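Local coordinates for protein amorpha-4,11-diene synthase (Artemisia annua, PDB 4GAX) that probably cyclises farnesyl diphosphate to a sesquiterpene with loss of diphosphate, as an all-helical plant terpene synthase, at residues A[55-58]-A[59-63]; A[156-159]-A[160-164]; A[284-287]-A[288-292]; A[323-326]-A[327-331]. One frame throughout, in Å; residues are numbered along the deposited sequence.

From the N terminus, contact 1 lies on helix 52-71 and contact 2 at the start of helix 157-167, both in the N-terminal terpene synthase region. Contact 3 lies on helix 282-292 and contact 4 at the start of helix 325-337, both in the metal-binding region. Each closes only turns of its own helix. They run in series, so none nests or crosses. Contacts 1 and 3 both meet helix 238-269, and contacts 3 and 4 both meet helix 299-322. Contact 2 packs on helices 175-194 and 200-211. Contacts 1 and 4 lie on opposite sides of the chain's centre, with their own centres about 58 Å apart.

Contact 1 of 4, residues A[55-58]-A[59-63]; sequences IVKD and LKKEV
Asp58 and Lys61 form a local salt bridge, three residues apart, on the outer side of helix 52-71 in the N-terminal terpene synthase region. Lys61 NZ lies 2.7 Å from Asp58 OD1 and meets it nearly along the C-O bond. The Lys61 chain leaves beside its own backbone N (chi1 -52°), runs straight, and bends only at its last torsion (113°) to bring the ammonium back one turn. There NZ also passes 3.9 Å from Lys57 CG. The ammonium groups of Lys57 and Lys61 stand 5.4 Å apart, a spacing at which like charges would probably repel, partly offset by Asp58. Gln54 NE2 holds Asp58 OD2, which would steady the carboxylate, and Gln54 OE1 takes a weak hydrogen bond from Lys57 NZ. Were Asp58 an alanine, the Lys61 ammonium, left without this partner, is likely to turn more freely. Round the helix, Ile55 CG2 and Leu59 CD1 lie alongside at 3.9 Å. Val56 CG1 packs 3.7 Å from Lys60 CD. Regular backbone bonds such as Lys60 N to Val56 O, 2.9 Å, carry the turn. Ile55, Val56, Leu59 and Val63 lie against helix 238-269, where Thr239 also binds Glu62 OE1.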
loop_
_atom_site.group_PDB
_atom_site.type_symbol
_atom_site.label_atom_id
_atom_site.label_comp_id
_atom_site.label_asym_id
_atom_site.label_seq_id
_atom_site.Cartn_x
_atom_site.Cartn_y
_atom_site.Cartn_z
ATOM N N ILE A 55 5.728 0.314 30.963
ATOM C CA ILE A 55 7.055 0.305 30.361
ATOM C C ILE A 55 7.019 1.140 29.090
ATOM O O ILE A 55 7.865 2.008 28.878
ATOM C CB ILE A 55 7.510 -1.130 30.011
ATOM C CG1 ILE A 55 7.785 -1.941 31.282
ATOM C CG2 ILE A 55 8.757 -1.106 29.129
ATOM C CD1 ILE A 55 9.083 -1.580 31.978
ATOM N N VAL A 56 6.011 0.889 28.263
ATOM C CA VAL A 56 5.895 1.549 26.980
ATOM C C VAL A 56 5.665 3.051 27.147
ATOM O O VAL A 56 6.169 3.858 26.363
ATOM C CB VAL A 56 4.792 0.887 26.121
ATOM C CG1 VAL A 56 3.940 1.922 25.416
ATOM C CG2 VAL A 56 5.412 -0.079 25.121
ATOM N N LYS A 57 4.926 3.425 28.186
ATOM C CA LYS A 57 4.611 4.831 28.428
ATOM C C LYS A 57 5.883 5.636 28.702
ATOM O O LYS A 57 6.100 6.704 28.114
ATOM C CB LYS A 57 3.614 4.961 29.590
ATOM C CG LYS A 57 3.162 6.383 29.884
ATOM C CD LYS A 57 1.936 6.410 30.796
ATOM C CE LYS A 57 2.250 5.887 32.191
ATOM N NZ LYS A 57 1.033 5.851 33.054
ATOM N N ASP A 58 6.735 5.106 29.574
ATOM C CA ASP A 58 7.992 5.767 29.919
ATOM C C ASP A 58 9.004 5.762 28.768
ATOM O O ASP A 58 9.787 6.710 28.610
ATOM C CB ASP A 58 8.586 5.137 31.172
ATOM C CG ASP A 58 7.610 5.154 32.337
ATOM O OD1 ASP A 58 6.966 6.204 32.559
ATOM O OD2 ASP A 58 7.478 4.114 33.016
ATOM N N LEU A 59 8.994 4.701 27.967
ATOM C CA LEU A 59 9.816 4.682 26.762
ATOM C C LEU A 59 9.400 5.807 25.823
ATOM O O LEU A 59 10.248 6.498 25.258
ATOM C CB LEU A 59 9.698 3.342 26.039
ATOM C CG LEU A 59 10.419 2.165 26.703
ATOM C CD1 LEU A 59 10.071 0.869 25.978
ATOM C CD2 LEU A 59 11.931 2.387 26.709
ATOM N N LYS A 60 8.090 5.976 25.661
ATOM C CA LYS A 60 7.521 7.042 24.833
ATOM C C LYS A 60 8.026 8.428 25.218
ATOM O O LYS A 60 8.365 9.237 24.348
ATOM C CB LYS A 60 5.992 7.029 24.921
ATOM C CG LYS A 60 5.316 6.506 23.672
ATOM C CD LYS A 60 4.594 5.192 23.918
ATOM C CE LYS A 60 3.115 5.418 24.175
ATOM N NZ LYS A 60 2.689 6.771 23.719
ATOM N N LYS A 61 8.075 8.696 26.519
ATOM C CA LYS A 61 8.531 9.993 27.012
ATOM C C LYS A 61 10.016 10.221 26.740
ATOM O O LYS A 61 10.446 11.354 26.501
ATOM C CB LYS A 61 8.275 10.114 28.513
ATOM C CG LYS A 61 6.850 9.804 28.940
ATOM C CD LYS A 61 6.657 10.138 30.415
ATOM C CE LYS A 61 5.372 9.536 30.963
ATOM N NZ LYS A 61 5.661 8.478 31.977
ATOM N N GLU A 62 10.814 9.164 26.821
ATOM C CA GLU A 62 12.235 9.292 26.519
ATOM C C GLU A 62 12.403 9.662 25.046
ATOM O O GLU A 62 13.238 10.494 24.694
ATOM C CB GLU A 62 12.976 7.981 26.789
ATOM C CG GLU A 62 12.899 7.477 28.215
ATOM C CD GLU A 62 13.727 6.216 28.419
ATOM O OE1 GLU A 62 14.835 6.130 27.833
ATOM O OE2 GLU A 62 13.269 5.308 29.152
ATOM N N VAL A 63 11.611 9.031 24.182
ATOM C CA VAL A 63 11.673 9.324 22.750
ATOM C C VAL A 63 11.172 10.734 22.419
ATOM O O VAL A 63 11.736 11.413 21.553
ATOM C CB VAL A 63 10.898 8.272 21.920
ATOM C CG1 VAL A 63 10.921 8.623 20.424
ATOM C CG2 VAL A 63 11.503 6.880 22.148
#

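Contact 2 of 4, residues A[156-159]-A[160-164]; sequences HVEG and LLELY
Glu158 and Glu162 bring two carboxylates together one turn apart on helix 157-167, in the N-terminal terpene synthase region of the all-helical fold. Their OE2 atoms are 4.0 Å apart, and the carboxylate planes are turned 61° from each other. Two like charges this close would be costly alone. Arg119 NH2 makes a salt bridge to both OE2 atoms, so its guanidinium probably offsets part of the repulsion. The first torsions explain the meeting: Glu158 leaves opposite its backbone N (chi1 -160°), whereas Glu162 starts beside its own N (chi1 -72°) and leans back along the helix. On the way its CG passes 3.2 Å from Glu158 O. That same oxygen accepts from Glu162 N at 3.0 Å.

The next shell is the first turn of the helix. His156 is at the N-cap position, and its O accepts from Leu160 N at 3.0 Å. Leu161 N donates to Val157 O at 2.8 Å, in a nearly straight bond. Leu163 N reaches Gly159 O. The poorly ordered His156 ring has Gly159 N above one face, near the rim.

One side of the helix packs among its neighbours: Leu160, Leu163 and Tyr164 on helix 175-194, Val157, Leu161 and Tyr164 on helix 200-211, and Glu162 and Leu163 on helix 120-129.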
loop_
_atom_site.group_PDB
_atom_site.type_symbol
_atom_site.label_atom_id
_atom_site.label_comp_id
_atom_site.label_asym_id
_atom_site.label_seq_id
_atom_site.Cartn_x
_atom_site.Cartn_y
_atom_site.Cartn_z
ATOM N N HIS A 156 31.548 5.286 1.229
ATOM C CA HIS A 156 30.680 5.448 2.383
ATOM C C HIS A 156 29.335 4.772 2.146
ATOM O O HIS A 156 28.419 5.370 1.570
ATOM C CB HIS A 156 30.460 6.921 2.708
ATOM C CG HIS A 156 29.529 7.140 3.857
ATOM N ND1 HIS A 156 28.599 8.156 3.884
ATOM C CD2 HIS A 156 29.372 6.455 5.017
ATOM C CE1 HIS A 156 27.915 8.095 5.011
ATOM N NE2 HIS A 156 28.361 7.072 5.717
ATOM N N VAL A 157 29.215 3.535 2.614
ATOM C CA VAL A 157 28.034 2.724 2.344
ATOM C C VAL A 157 26.733 3.382 2.783
ATOM O O VAL A 157 25.766 3.424 2.015
ATOM C CB VAL A 157 28.134 1.340 3.006
ATOM C CG1 VAL A 157 26.949 0.472 2.595
ATOM C CG2 VAL A 157 29.442 0.672 2.628
ATOM N N GLU A 158 26.696 3.897 4.010
ATOM C CA GLU A 158 25.453 4.475 4.520
ATOM C C GLU A 158 24.969 5.646 3.656
ATOM O O GLU A 158 23.771 5.802 3.426
ATOM C CB GLU A 158 25.594 4.916 5.979
ATOM C CG GLU A 158 24.248 5.059 6.676
ATOM C CD GLU A 158 24.338 5.792 8.003
ATOM O OE1 GLU A 158 25.468 6.117 8.435
ATOM O OE2 GLU A 158 23.274 6.049 8.611
ATOM N N GLY A 159 25.904 6.460 3.177
ATOM C CA GLY A 159 25.566 7.578 2.322
ATOM C C GLY A 159 25.086 7.103 0.966
ATOM O O GLY A 159 24.161 7.689 0.396
ATOM N N LEU A 160 25.727 6.058 0.443
ATOM C CA LEU A 160 25.376 5.520 -0.870
ATOM C C LEU A 160 23.967 4.978 -0.819
ATOM O O LEU A 160 23.163 5.195 -1.728
ATOM C CB LEU A 160 26.310 4.380 -1.265
ATOM C CG LEU A 160 27.490 4.702 -2.163
ATOM C CD1 LEU A 160 28.256 3.420 -2.499
ATOM C CD2 LEU A 160 26.997 5.393 -3.412
ATOM N N LEU A 161 23.683 4.246 0.254
ATOM C CA LEU A 161 22.350 3.711 0.481
ATOM C C LEU A 161 21.301 4.797 0.635
ATOM O O LEU A 161 20.194 4.654 0.114
ATOM C CB LEU A 161 22.341 2.809 1.718
ATOM C CG LEU A 161 22.409 1.308 1.486
ATOM C CD1 LEU A 161 22.422 0.610 2.841
ATOM C CD2 LEU A 161 21.212 0.857 0.642
ATOM N N GLU A 162 21.622 5.869 1.361
ATOM C CA GLU A 162 20.660 6.961 1.521
ATOM C C GLU A 162 20.339 7.597 0.173
ATOM O O GLU A 162 19.198 8.011 -0.083
ATOM C CB GLU A 162 21.171 8.042 2.493
ATOM C CG GLU A 162 21.192 7.629 3.959
ATOM C CD GLU A 162 21.676 8.753 4.886
ATOM O OE1 GLU A 162 22.229 9.762 4.384
ATOM O OE2 GLU A 162 21.492 8.630 6.120
ATOM N N LEU A 163 21.347 7.688 -0.687
ATOM C CA LEU A 163 21.150 8.291 -2.005
ATOM C C LEU A 163 20.288 7.386 -2.876
ATOM O O LEU A 163 19.370 7.850 -3.569
ATOM C CB LEU A 163 22.509 8.546 -2.675
ATOM C CG LEU A 163 22.462 8.993 -4.138
ATOM C CD1 LEU A 163 21.713 10.326 -4.312
ATOM C CD2 LEU A 163 23.899 9.110 -4.666
ATOM N N TYR A 164 20.577 6.090 -2.831
ATOM C CA TYR A 164 19.784 5.116 -3.562
ATOM C C TYR A 164 18.304 5.232 -3.153
ATOM O O TYR A 164 17.413 5.322 -4.004
ATOM C CB TYR A 164 20.319 3.707 -3.321
ATOM C CG TYR A 164 19.383 2.612 -3.791
ATOM C CD1 TYR A 164 19.373 2.193 -5.120
ATOM C CD2 TYR A 164 18.507 1.993 -2.900
ATOM C CE1 TYR A 164 18.485 1.170 -5.552
ATOM C CE2 TYR A 164 17.626 0.981 -3.320
ATOM C CZ TYR A 164 17.620 0.578 -4.638
ATOM O OH TYR A 164 16.743 -0.423 -5.032
#

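Contact 3 of 4, residues A[284-287]-A[288-292]; sequences ECYF and WALAS
Tyr286 and Leu290 pack one turn apart on helix 282-292, a buried helix in the all-alpha terpene synthase fold of the metal-binding region. The apolar contacts come first. Leu290 CB lies over one face of the Tyr286 ring. Tyr286 CG stands opposite the backbone N (chi1 178°), which swings the ring toward the next turn and Leu290. Leu290 CD2 comes 4.1 Å from Tyr286 CE1, and CD1 sits 3.9 Å from Tyr286 OH. Leu290 CD2 is also 4.4 Å from Phe287 CD1, so this methyl lies near two rings.

Ring contacts reach outward. Phe287 meets Tyr549 edge-to-face, and the Trp288 ring meets Phe531. Tyr286 packs on helix 238-269, while Cys285 and Trp288 touch Ile309 of helix 299-322.

Polar side chains are tied to distant parts of the chain: Tyr286 OH hydrogen-bonds with Glu258 OE1, and Glu284 OE2 with Trp37 NE1.

Backbone bonds hold the turns. Leu290 N reaches Tyr286 O at 2.7 Å, and Ala289 N reaches Cys285 O at 3.0 Å. The bond from Ala291 N to Phe287 O is weak, with an angle of 127° at the hydrogen. Ala289 O takes two donors, Ser292 N and the hydroxyl Ser292 OG, the latter at 2.7 Å and in the carbonyl plane.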
loop_
_atom_site.group_PDB
_atom_site.type_symbol
_atom_site.label_atom_id
_atom_site.label_comp_id
_atom_site.label_asym_id
_atom_site.label_seq_id
_atom_site.Cartn_x
_atom_site.Cartn_y
_atom_site.Cartn_z
ATOM N N GLU A 284 -6.539 -13.197 2.816
ATOM C CA GLU A 284 -6.064 -12.402 1.692
ATOM C C GLU A 284 -6.739 -11.028 1.585
ATOM O O GLU A 284 -6.086 -10.027 1.280
ATOM C CB GLU A 284 -6.223 -13.205 0.396
ATOM C CG GLU A 284 -5.256 -14.407 0.291
ATOM C CD GLU A 284 -5.599 -15.598 1.212
ATOM O OE1 GLU A 284 -6.738 -15.683 1.732
ATOM O OE2 GLU A 284 -4.715 -16.461 1.420
ATOM N N CYS A 285 -8.038 -10.961 1.845
ATOM C CA CYS A 285 -8.727 -9.666 1.785
ATOM C C CYS A 285 -8.236 -8.782 2.922
ATOM O O CYS A 285 -8.022 -7.582 2.748
ATOM C CB CYS A 285 -10.241 -9.846 1.884
ATOM S SG CYS A 285 -10.960 -10.795 0.504
ATOM N N TYR A 286 -8.061 -9.378 4.094
ATOM C CA TYR A 286 -7.557 -8.625 5.244
ATOM C C TYR A 286 -6.139 -8.079 5.003
ATOM O O TYR A 286 -5.845 -6.935 5.344
ATOM C CB TYR A 286 -7.574 -9.489 6.517
ATOM C CG TYR A 286 -7.000 -8.730 7.682
ATOM C CD1 TYR A 286 -5.812 -9.117 8.285
ATOM C CD2 TYR A 286 -7.631 -7.593 8.150
ATOM C CE1 TYR A 286 -5.270 -8.373 9.354
ATOM C CE2 TYR A 286 -7.108 -6.847 9.201
ATOM C CZ TYR A 286 -5.924 -7.245 9.799
ATOM O OH TYR A 286 -5.407 -6.493 10.838
ATOM N N PHE A 287 -5.271 -8.896 4.400
ATOM C CA PHE A 287 -3.881 -8.496 4.173
ATOM C C PHE A 287 -3.838 -7.286 3.256
ATOM O O PHE A 287 -3.057 -6.360 3.457
ATOM C CB PHE A 287 -3.055 -9.660 3.587
ATOM C CG PHE A 287 -1.565 -9.426 3.627
ATOM C CD1 PHE A 287 -0.882 -9.430 4.838
ATOM C CD2 PHE A 287 -0.850 -9.202 2.457
ATOM C CE1 PHE A 287 0.499 -9.199 4.886
ATOM C CE2 PHE A 287 0.531 -8.979 2.496
ATOM C CZ PHE A 287 1.203 -8.973 3.709
ATOM N N TRP A 288 -4.709 -7.286 2.261
ATOM C CA TRP A 288 -4.843 -6.143 1.370
ATOM C C TRP A 288 -5.343 -4.910 2.140
ATOM O O TRP A 288 -4.797 -3.794 1.989
ATOM C CB TRP A 288 -5.802 -6.544 0.253
ATOM C CG TRP A 288 -5.860 -5.665 -0.935
ATOM C CD1 TRP A 288 -5.482 -4.358 -1.025
ATOM C CD2 TRP A 288 -6.345 -6.037 -2.227
ATOM N NE1 TRP A 288 -5.708 -3.892 -2.302
ATOM C CE2 TRP A 288 -6.236 -4.907 -3.058
ATOM C CE3 TRP A 288 -6.866 -7.217 -2.762
ATOM C CZ2 TRP A 288 -6.618 -4.925 -4.405
ATOM C CZ3 TRP A 288 -7.247 -7.235 -4.111
ATOM C CH2 TRP A 288 -7.125 -6.091 -4.908
ATOM N N ALA A 289 -6.368 -5.095 2.975
ATOM C CA ALA A 289 -6.877 -3.976 3.776
ATOM C C ALA A 289 -5.779 -3.475 4.718
ATOM O O ALA A 289 -5.631 -2.257 4.958
ATOM C CB ALA A 289 -8.101 -4.396 4.574
ATOM N N LEU A 290 -4.999 -4.422 5.240
ATOM C CA LEU A 290 -3.929 -4.116 6.185
ATOM C C LEU A 290 -2.872 -3.216 5.553
ATOM O O LEU A 290 -2.176 -2.475 6.251
ATOM C CB LEU A 290 -3.290 -5.415 6.677
ATOM C CG LEU A 290 -2.183 -5.281 7.726
ATOM C CD1 LEU A 290 -2.648 -4.444 8.930
ATOM C CD2 LEU A 290 -1.712 -6.661 8.169
ATOM N N ALA A 291 -2.769 -3.267 4.228
ATOM C CA ALA A 291 -1.811 -2.426 3.505
ATOM C C ALA A 291 -2.198 -0.958 3.462
ATOM O O ALA A 291 -1.325 -0.075 3.488
ATOM C CB ALA A 291 -1.601 -2.955 2.084
ATOM N N SER A 292 -3.501 -0.675 3.411
ATOM C CA SER A 292 -3.954 0.714 3.270
ATOM C C SER A 292 -3.420 1.567 4.411
ATOM O O SER A 292 -2.718 2.559 4.179
ATOM C CB SER A 292 -5.486 0.809 3.202
ATOM O OG SER A 292 -6.083 0.318 4.398
#

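Contact 4 of 4, residues A[323-326]-A[327-331]; sequences GTYE and ELKIF
Thr324 and Glu327 form a capping box at the start of helix 325-337, which lies at the surface of the metal-binding region. Thr324 N donates to Glu327 OE1 at 2.9 Å, meeting it from above the carboxylate plane, 44° out. In return Glu327 N makes a weak bond of 3.3 Å to Thr324 OG1. Thr324 chi1 is 74°, which sets OG1 between the backbone N and carbonyl carbon. Glu327 CG stands beside its own backbone N (chi1 -67°), and the chain then runs straight back to the cap. Its OE1 also hydrogen-bonds with Tyr349 OH, so two donors grip this oxygen. With an alanine at Glu327, Thr324 N and Tyr349 OH would lose this acceptor and the cap is likely to be less firmly set. The Tyr325 and Lys329 side chains run alongside, with Lys329 CE 3.3 Å from Tyr325 OH. Leu328 CG rests 3.4 Å from Thr324 O, which accepts from Leu328 N at 3.0 Å. Leu328 is buried against helices 299-322 and 374-399, and Tyr325 also touches the latter. The reciprocal pair, N-cap side chain to N3 backbone and N3 side chain to N-cap backbone, is the classic capping box of an alpha-helix N terminus.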
loop_
_atom_site.group_PDB
_atom_site.type_symbol
_atom_site.label_atom_id
_atom_site.label_comp_id
_atom_site.label_asym_id
_atom_site.label_seq_id
_atom_site.Cartn_x
_atom_site.Cartn_y
_atom_site.Cartn_z
ATOM N N GLY A 323 -21.985 -15.770 -14.145
ATOM C CA GLY A 323 -23.285 -15.263 -14.560
ATOM C C GLY A 323 -23.508 -15.129 -16.059
ATOM O O GLY A 323 -22.638 -14.657 -16.791
ATOM N N THR A 324 -24.680 -15.566 -16.515
ATOM C CA THR A 324 -25.113 -15.317 -17.890
ATOM C C THR A 324 -25.468 -13.840 -18.029
ATOM O O THR A 324 -25.721 -13.166 -17.028
ATOM C CB THR A 324 -26.377 -16.110 -18.229
ATOM O OG1 THR A 324 -27.494 -15.504 -17.571
ATOM C CG2 THR A 324 -26.248 -17.550 -17.767
ATOM N N TYR A 325 -25.521 -13.348 -19.262
ATOM C CA TYR A 325 -25.832 -11.941 -19.519
ATOM C C TYR A 325 -27.132 -11.464 -18.853
ATOM O O TYR A 325 -27.157 -10.406 -18.214
ATOM C CB TYR A 325 -25.859 -11.658 -21.030
ATOM C CG TYR A 325 -26.395 -10.291 -21.403
ATOM C CD1 TYR A 325 -25.582 -9.162 -21.365
ATOM C CD2 TYR A 325 -27.717 -10.132 -21.799
ATOM C CE1 TYR A 325 -26.079 -7.911 -21.709
ATOM C CE2 TYR A 325 -28.219 -8.891 -22.142
ATOM C CZ TYR A 325 -27.401 -7.787 -22.096
ATOM O OH TYR A 325 -27.914 -6.558 -22.440
ATOM N N GLU A 326 -28.205 -12.241 -18.992
ATOM C CA GLU A 326 -29.493 -11.839 -18.430
ATOM C C GLU A 326 -29.437 -11.770 -16.909
ATOM O O GLU A 326 -30.067 -10.898 -16.301
ATOM C CB GLU A 326 -30.624 -12.777 -18.870
ATOM C CG GLU A 326 -31.053 -12.611 -20.318
ATOM C CD GLU A 326 -30.087 -13.267 -21.290
ATOM O OE1 GLU A 326 -29.235 -14.063 -20.837
ATOM O OE2 GLU A 326 -30.175 -12.988 -22.507
ATOM N N GLU A 327 -28.692 -12.691 -16.302
ATOM C CA GLU A 327 -28.542 -12.728 -14.848
ATOM C C GLU A 327 -27.773 -11.491 -14.365
ATOM O O GLU A 327 -28.156 -10.837 -13.394
ATOM C CB GLU A 327 -27.813 -14.012 -14.424
ATOM C CG GLU A 327 -28.601 -15.322 -14.654
ATOM C CD GLU A 327 -27.752 -16.571 -14.420
ATOM O OE1 GLU A 327 -26.503 -16.462 -14.381
ATOM O OE2 GLU A 327 -28.331 -17.668 -14.265
ATOM N N LEU A 328 -26.683 -11.183 -15.057
ATOM C CA LEU A 328 -25.869 -10.022 -14.729
ATOM C C LEU A 328 -26.644 -8.711 -14.880
ATOM O O LEU A 328 -26.517 -7.808 -14.048
ATOM C CB LEU A 328 -24.601 -10.007 -15.588
ATOM C CG LEU A 328 -23.625 -11.147 -15.297
ATOM C CD1 LEU A 328 -22.316 -10.960 -16.064
ATOM C CD2 LEU A 328 -23.354 -11.246 -13.800
ATOM N N LYS A 329 -27.451 -8.618 -15.934
ATOM C CA LYS A 329 -28.310 -7.456 -16.154
ATOM C C LYS A 329 -29.240 -7.211 -14.965
ATOM O O LYS A 329 -29.371 -6.078 -14.492
ATOM C CB LYS A 329 -29.149 -7.637 -17.429
ATOM C CG LYS A 329 -30.115 -6.495 -17.688
ATOM C CD LYS A 329 -29.639 -5.597 -18.824
ATOM C CE LYS A 329 -30.216 -6.039 -20.169
ATOM N NZ LYS A 329 -31.346 -5.177 -20.627
ATOM N N ILE A 330 -29.888 -8.277 -14.496
ATOM C CA ILE A 330 -30.773 -8.201 -13.334
ATOM C C ILE A 330 -30.011 -7.826 -12.052
ATOM O O ILE A 330 -30.473 -7.003 -11.257
ATOM C CB ILE A 330 -31.498 -9.540 -13.104
ATOM C CG1 ILE A 330 -32.390 -9.883 -14.297
ATOM C CG2 ILE A 330 -32.340 -9.482 -11.846
ATOM C CD1 ILE A 330 -33.012 -11.267 -14.217
ATOM N N PHE A 331 -28.855 -8.443 -11.839
ATOM C CA PHE A 331 -28.077 -8.151 -10.635
ATOM C C PHE A 331 -27.654 -6.677 -10.601
ATOM O O PHE A 331 -27.704 -6.031 -9.549
ATOM C CB PHE A 331 -26.859 -9.080 -10.526
ATOM C CG PHE A 331 -26.155 -9.014 -9.189
ATOM C CD1 PHE A 331 -26.606 -9.769 -8.112
ATOM C CD2 PHE A 331 -25.047 -8.198 -9.012
ATOM C CE1 PHE A 331 -25.950 -9.711 -6.869
ATOM C CE2 PHE A 331 -24.384 -8.135 -7.769
ATOM C CZ PHE A 331 -24.845 -8.894 -6.700
#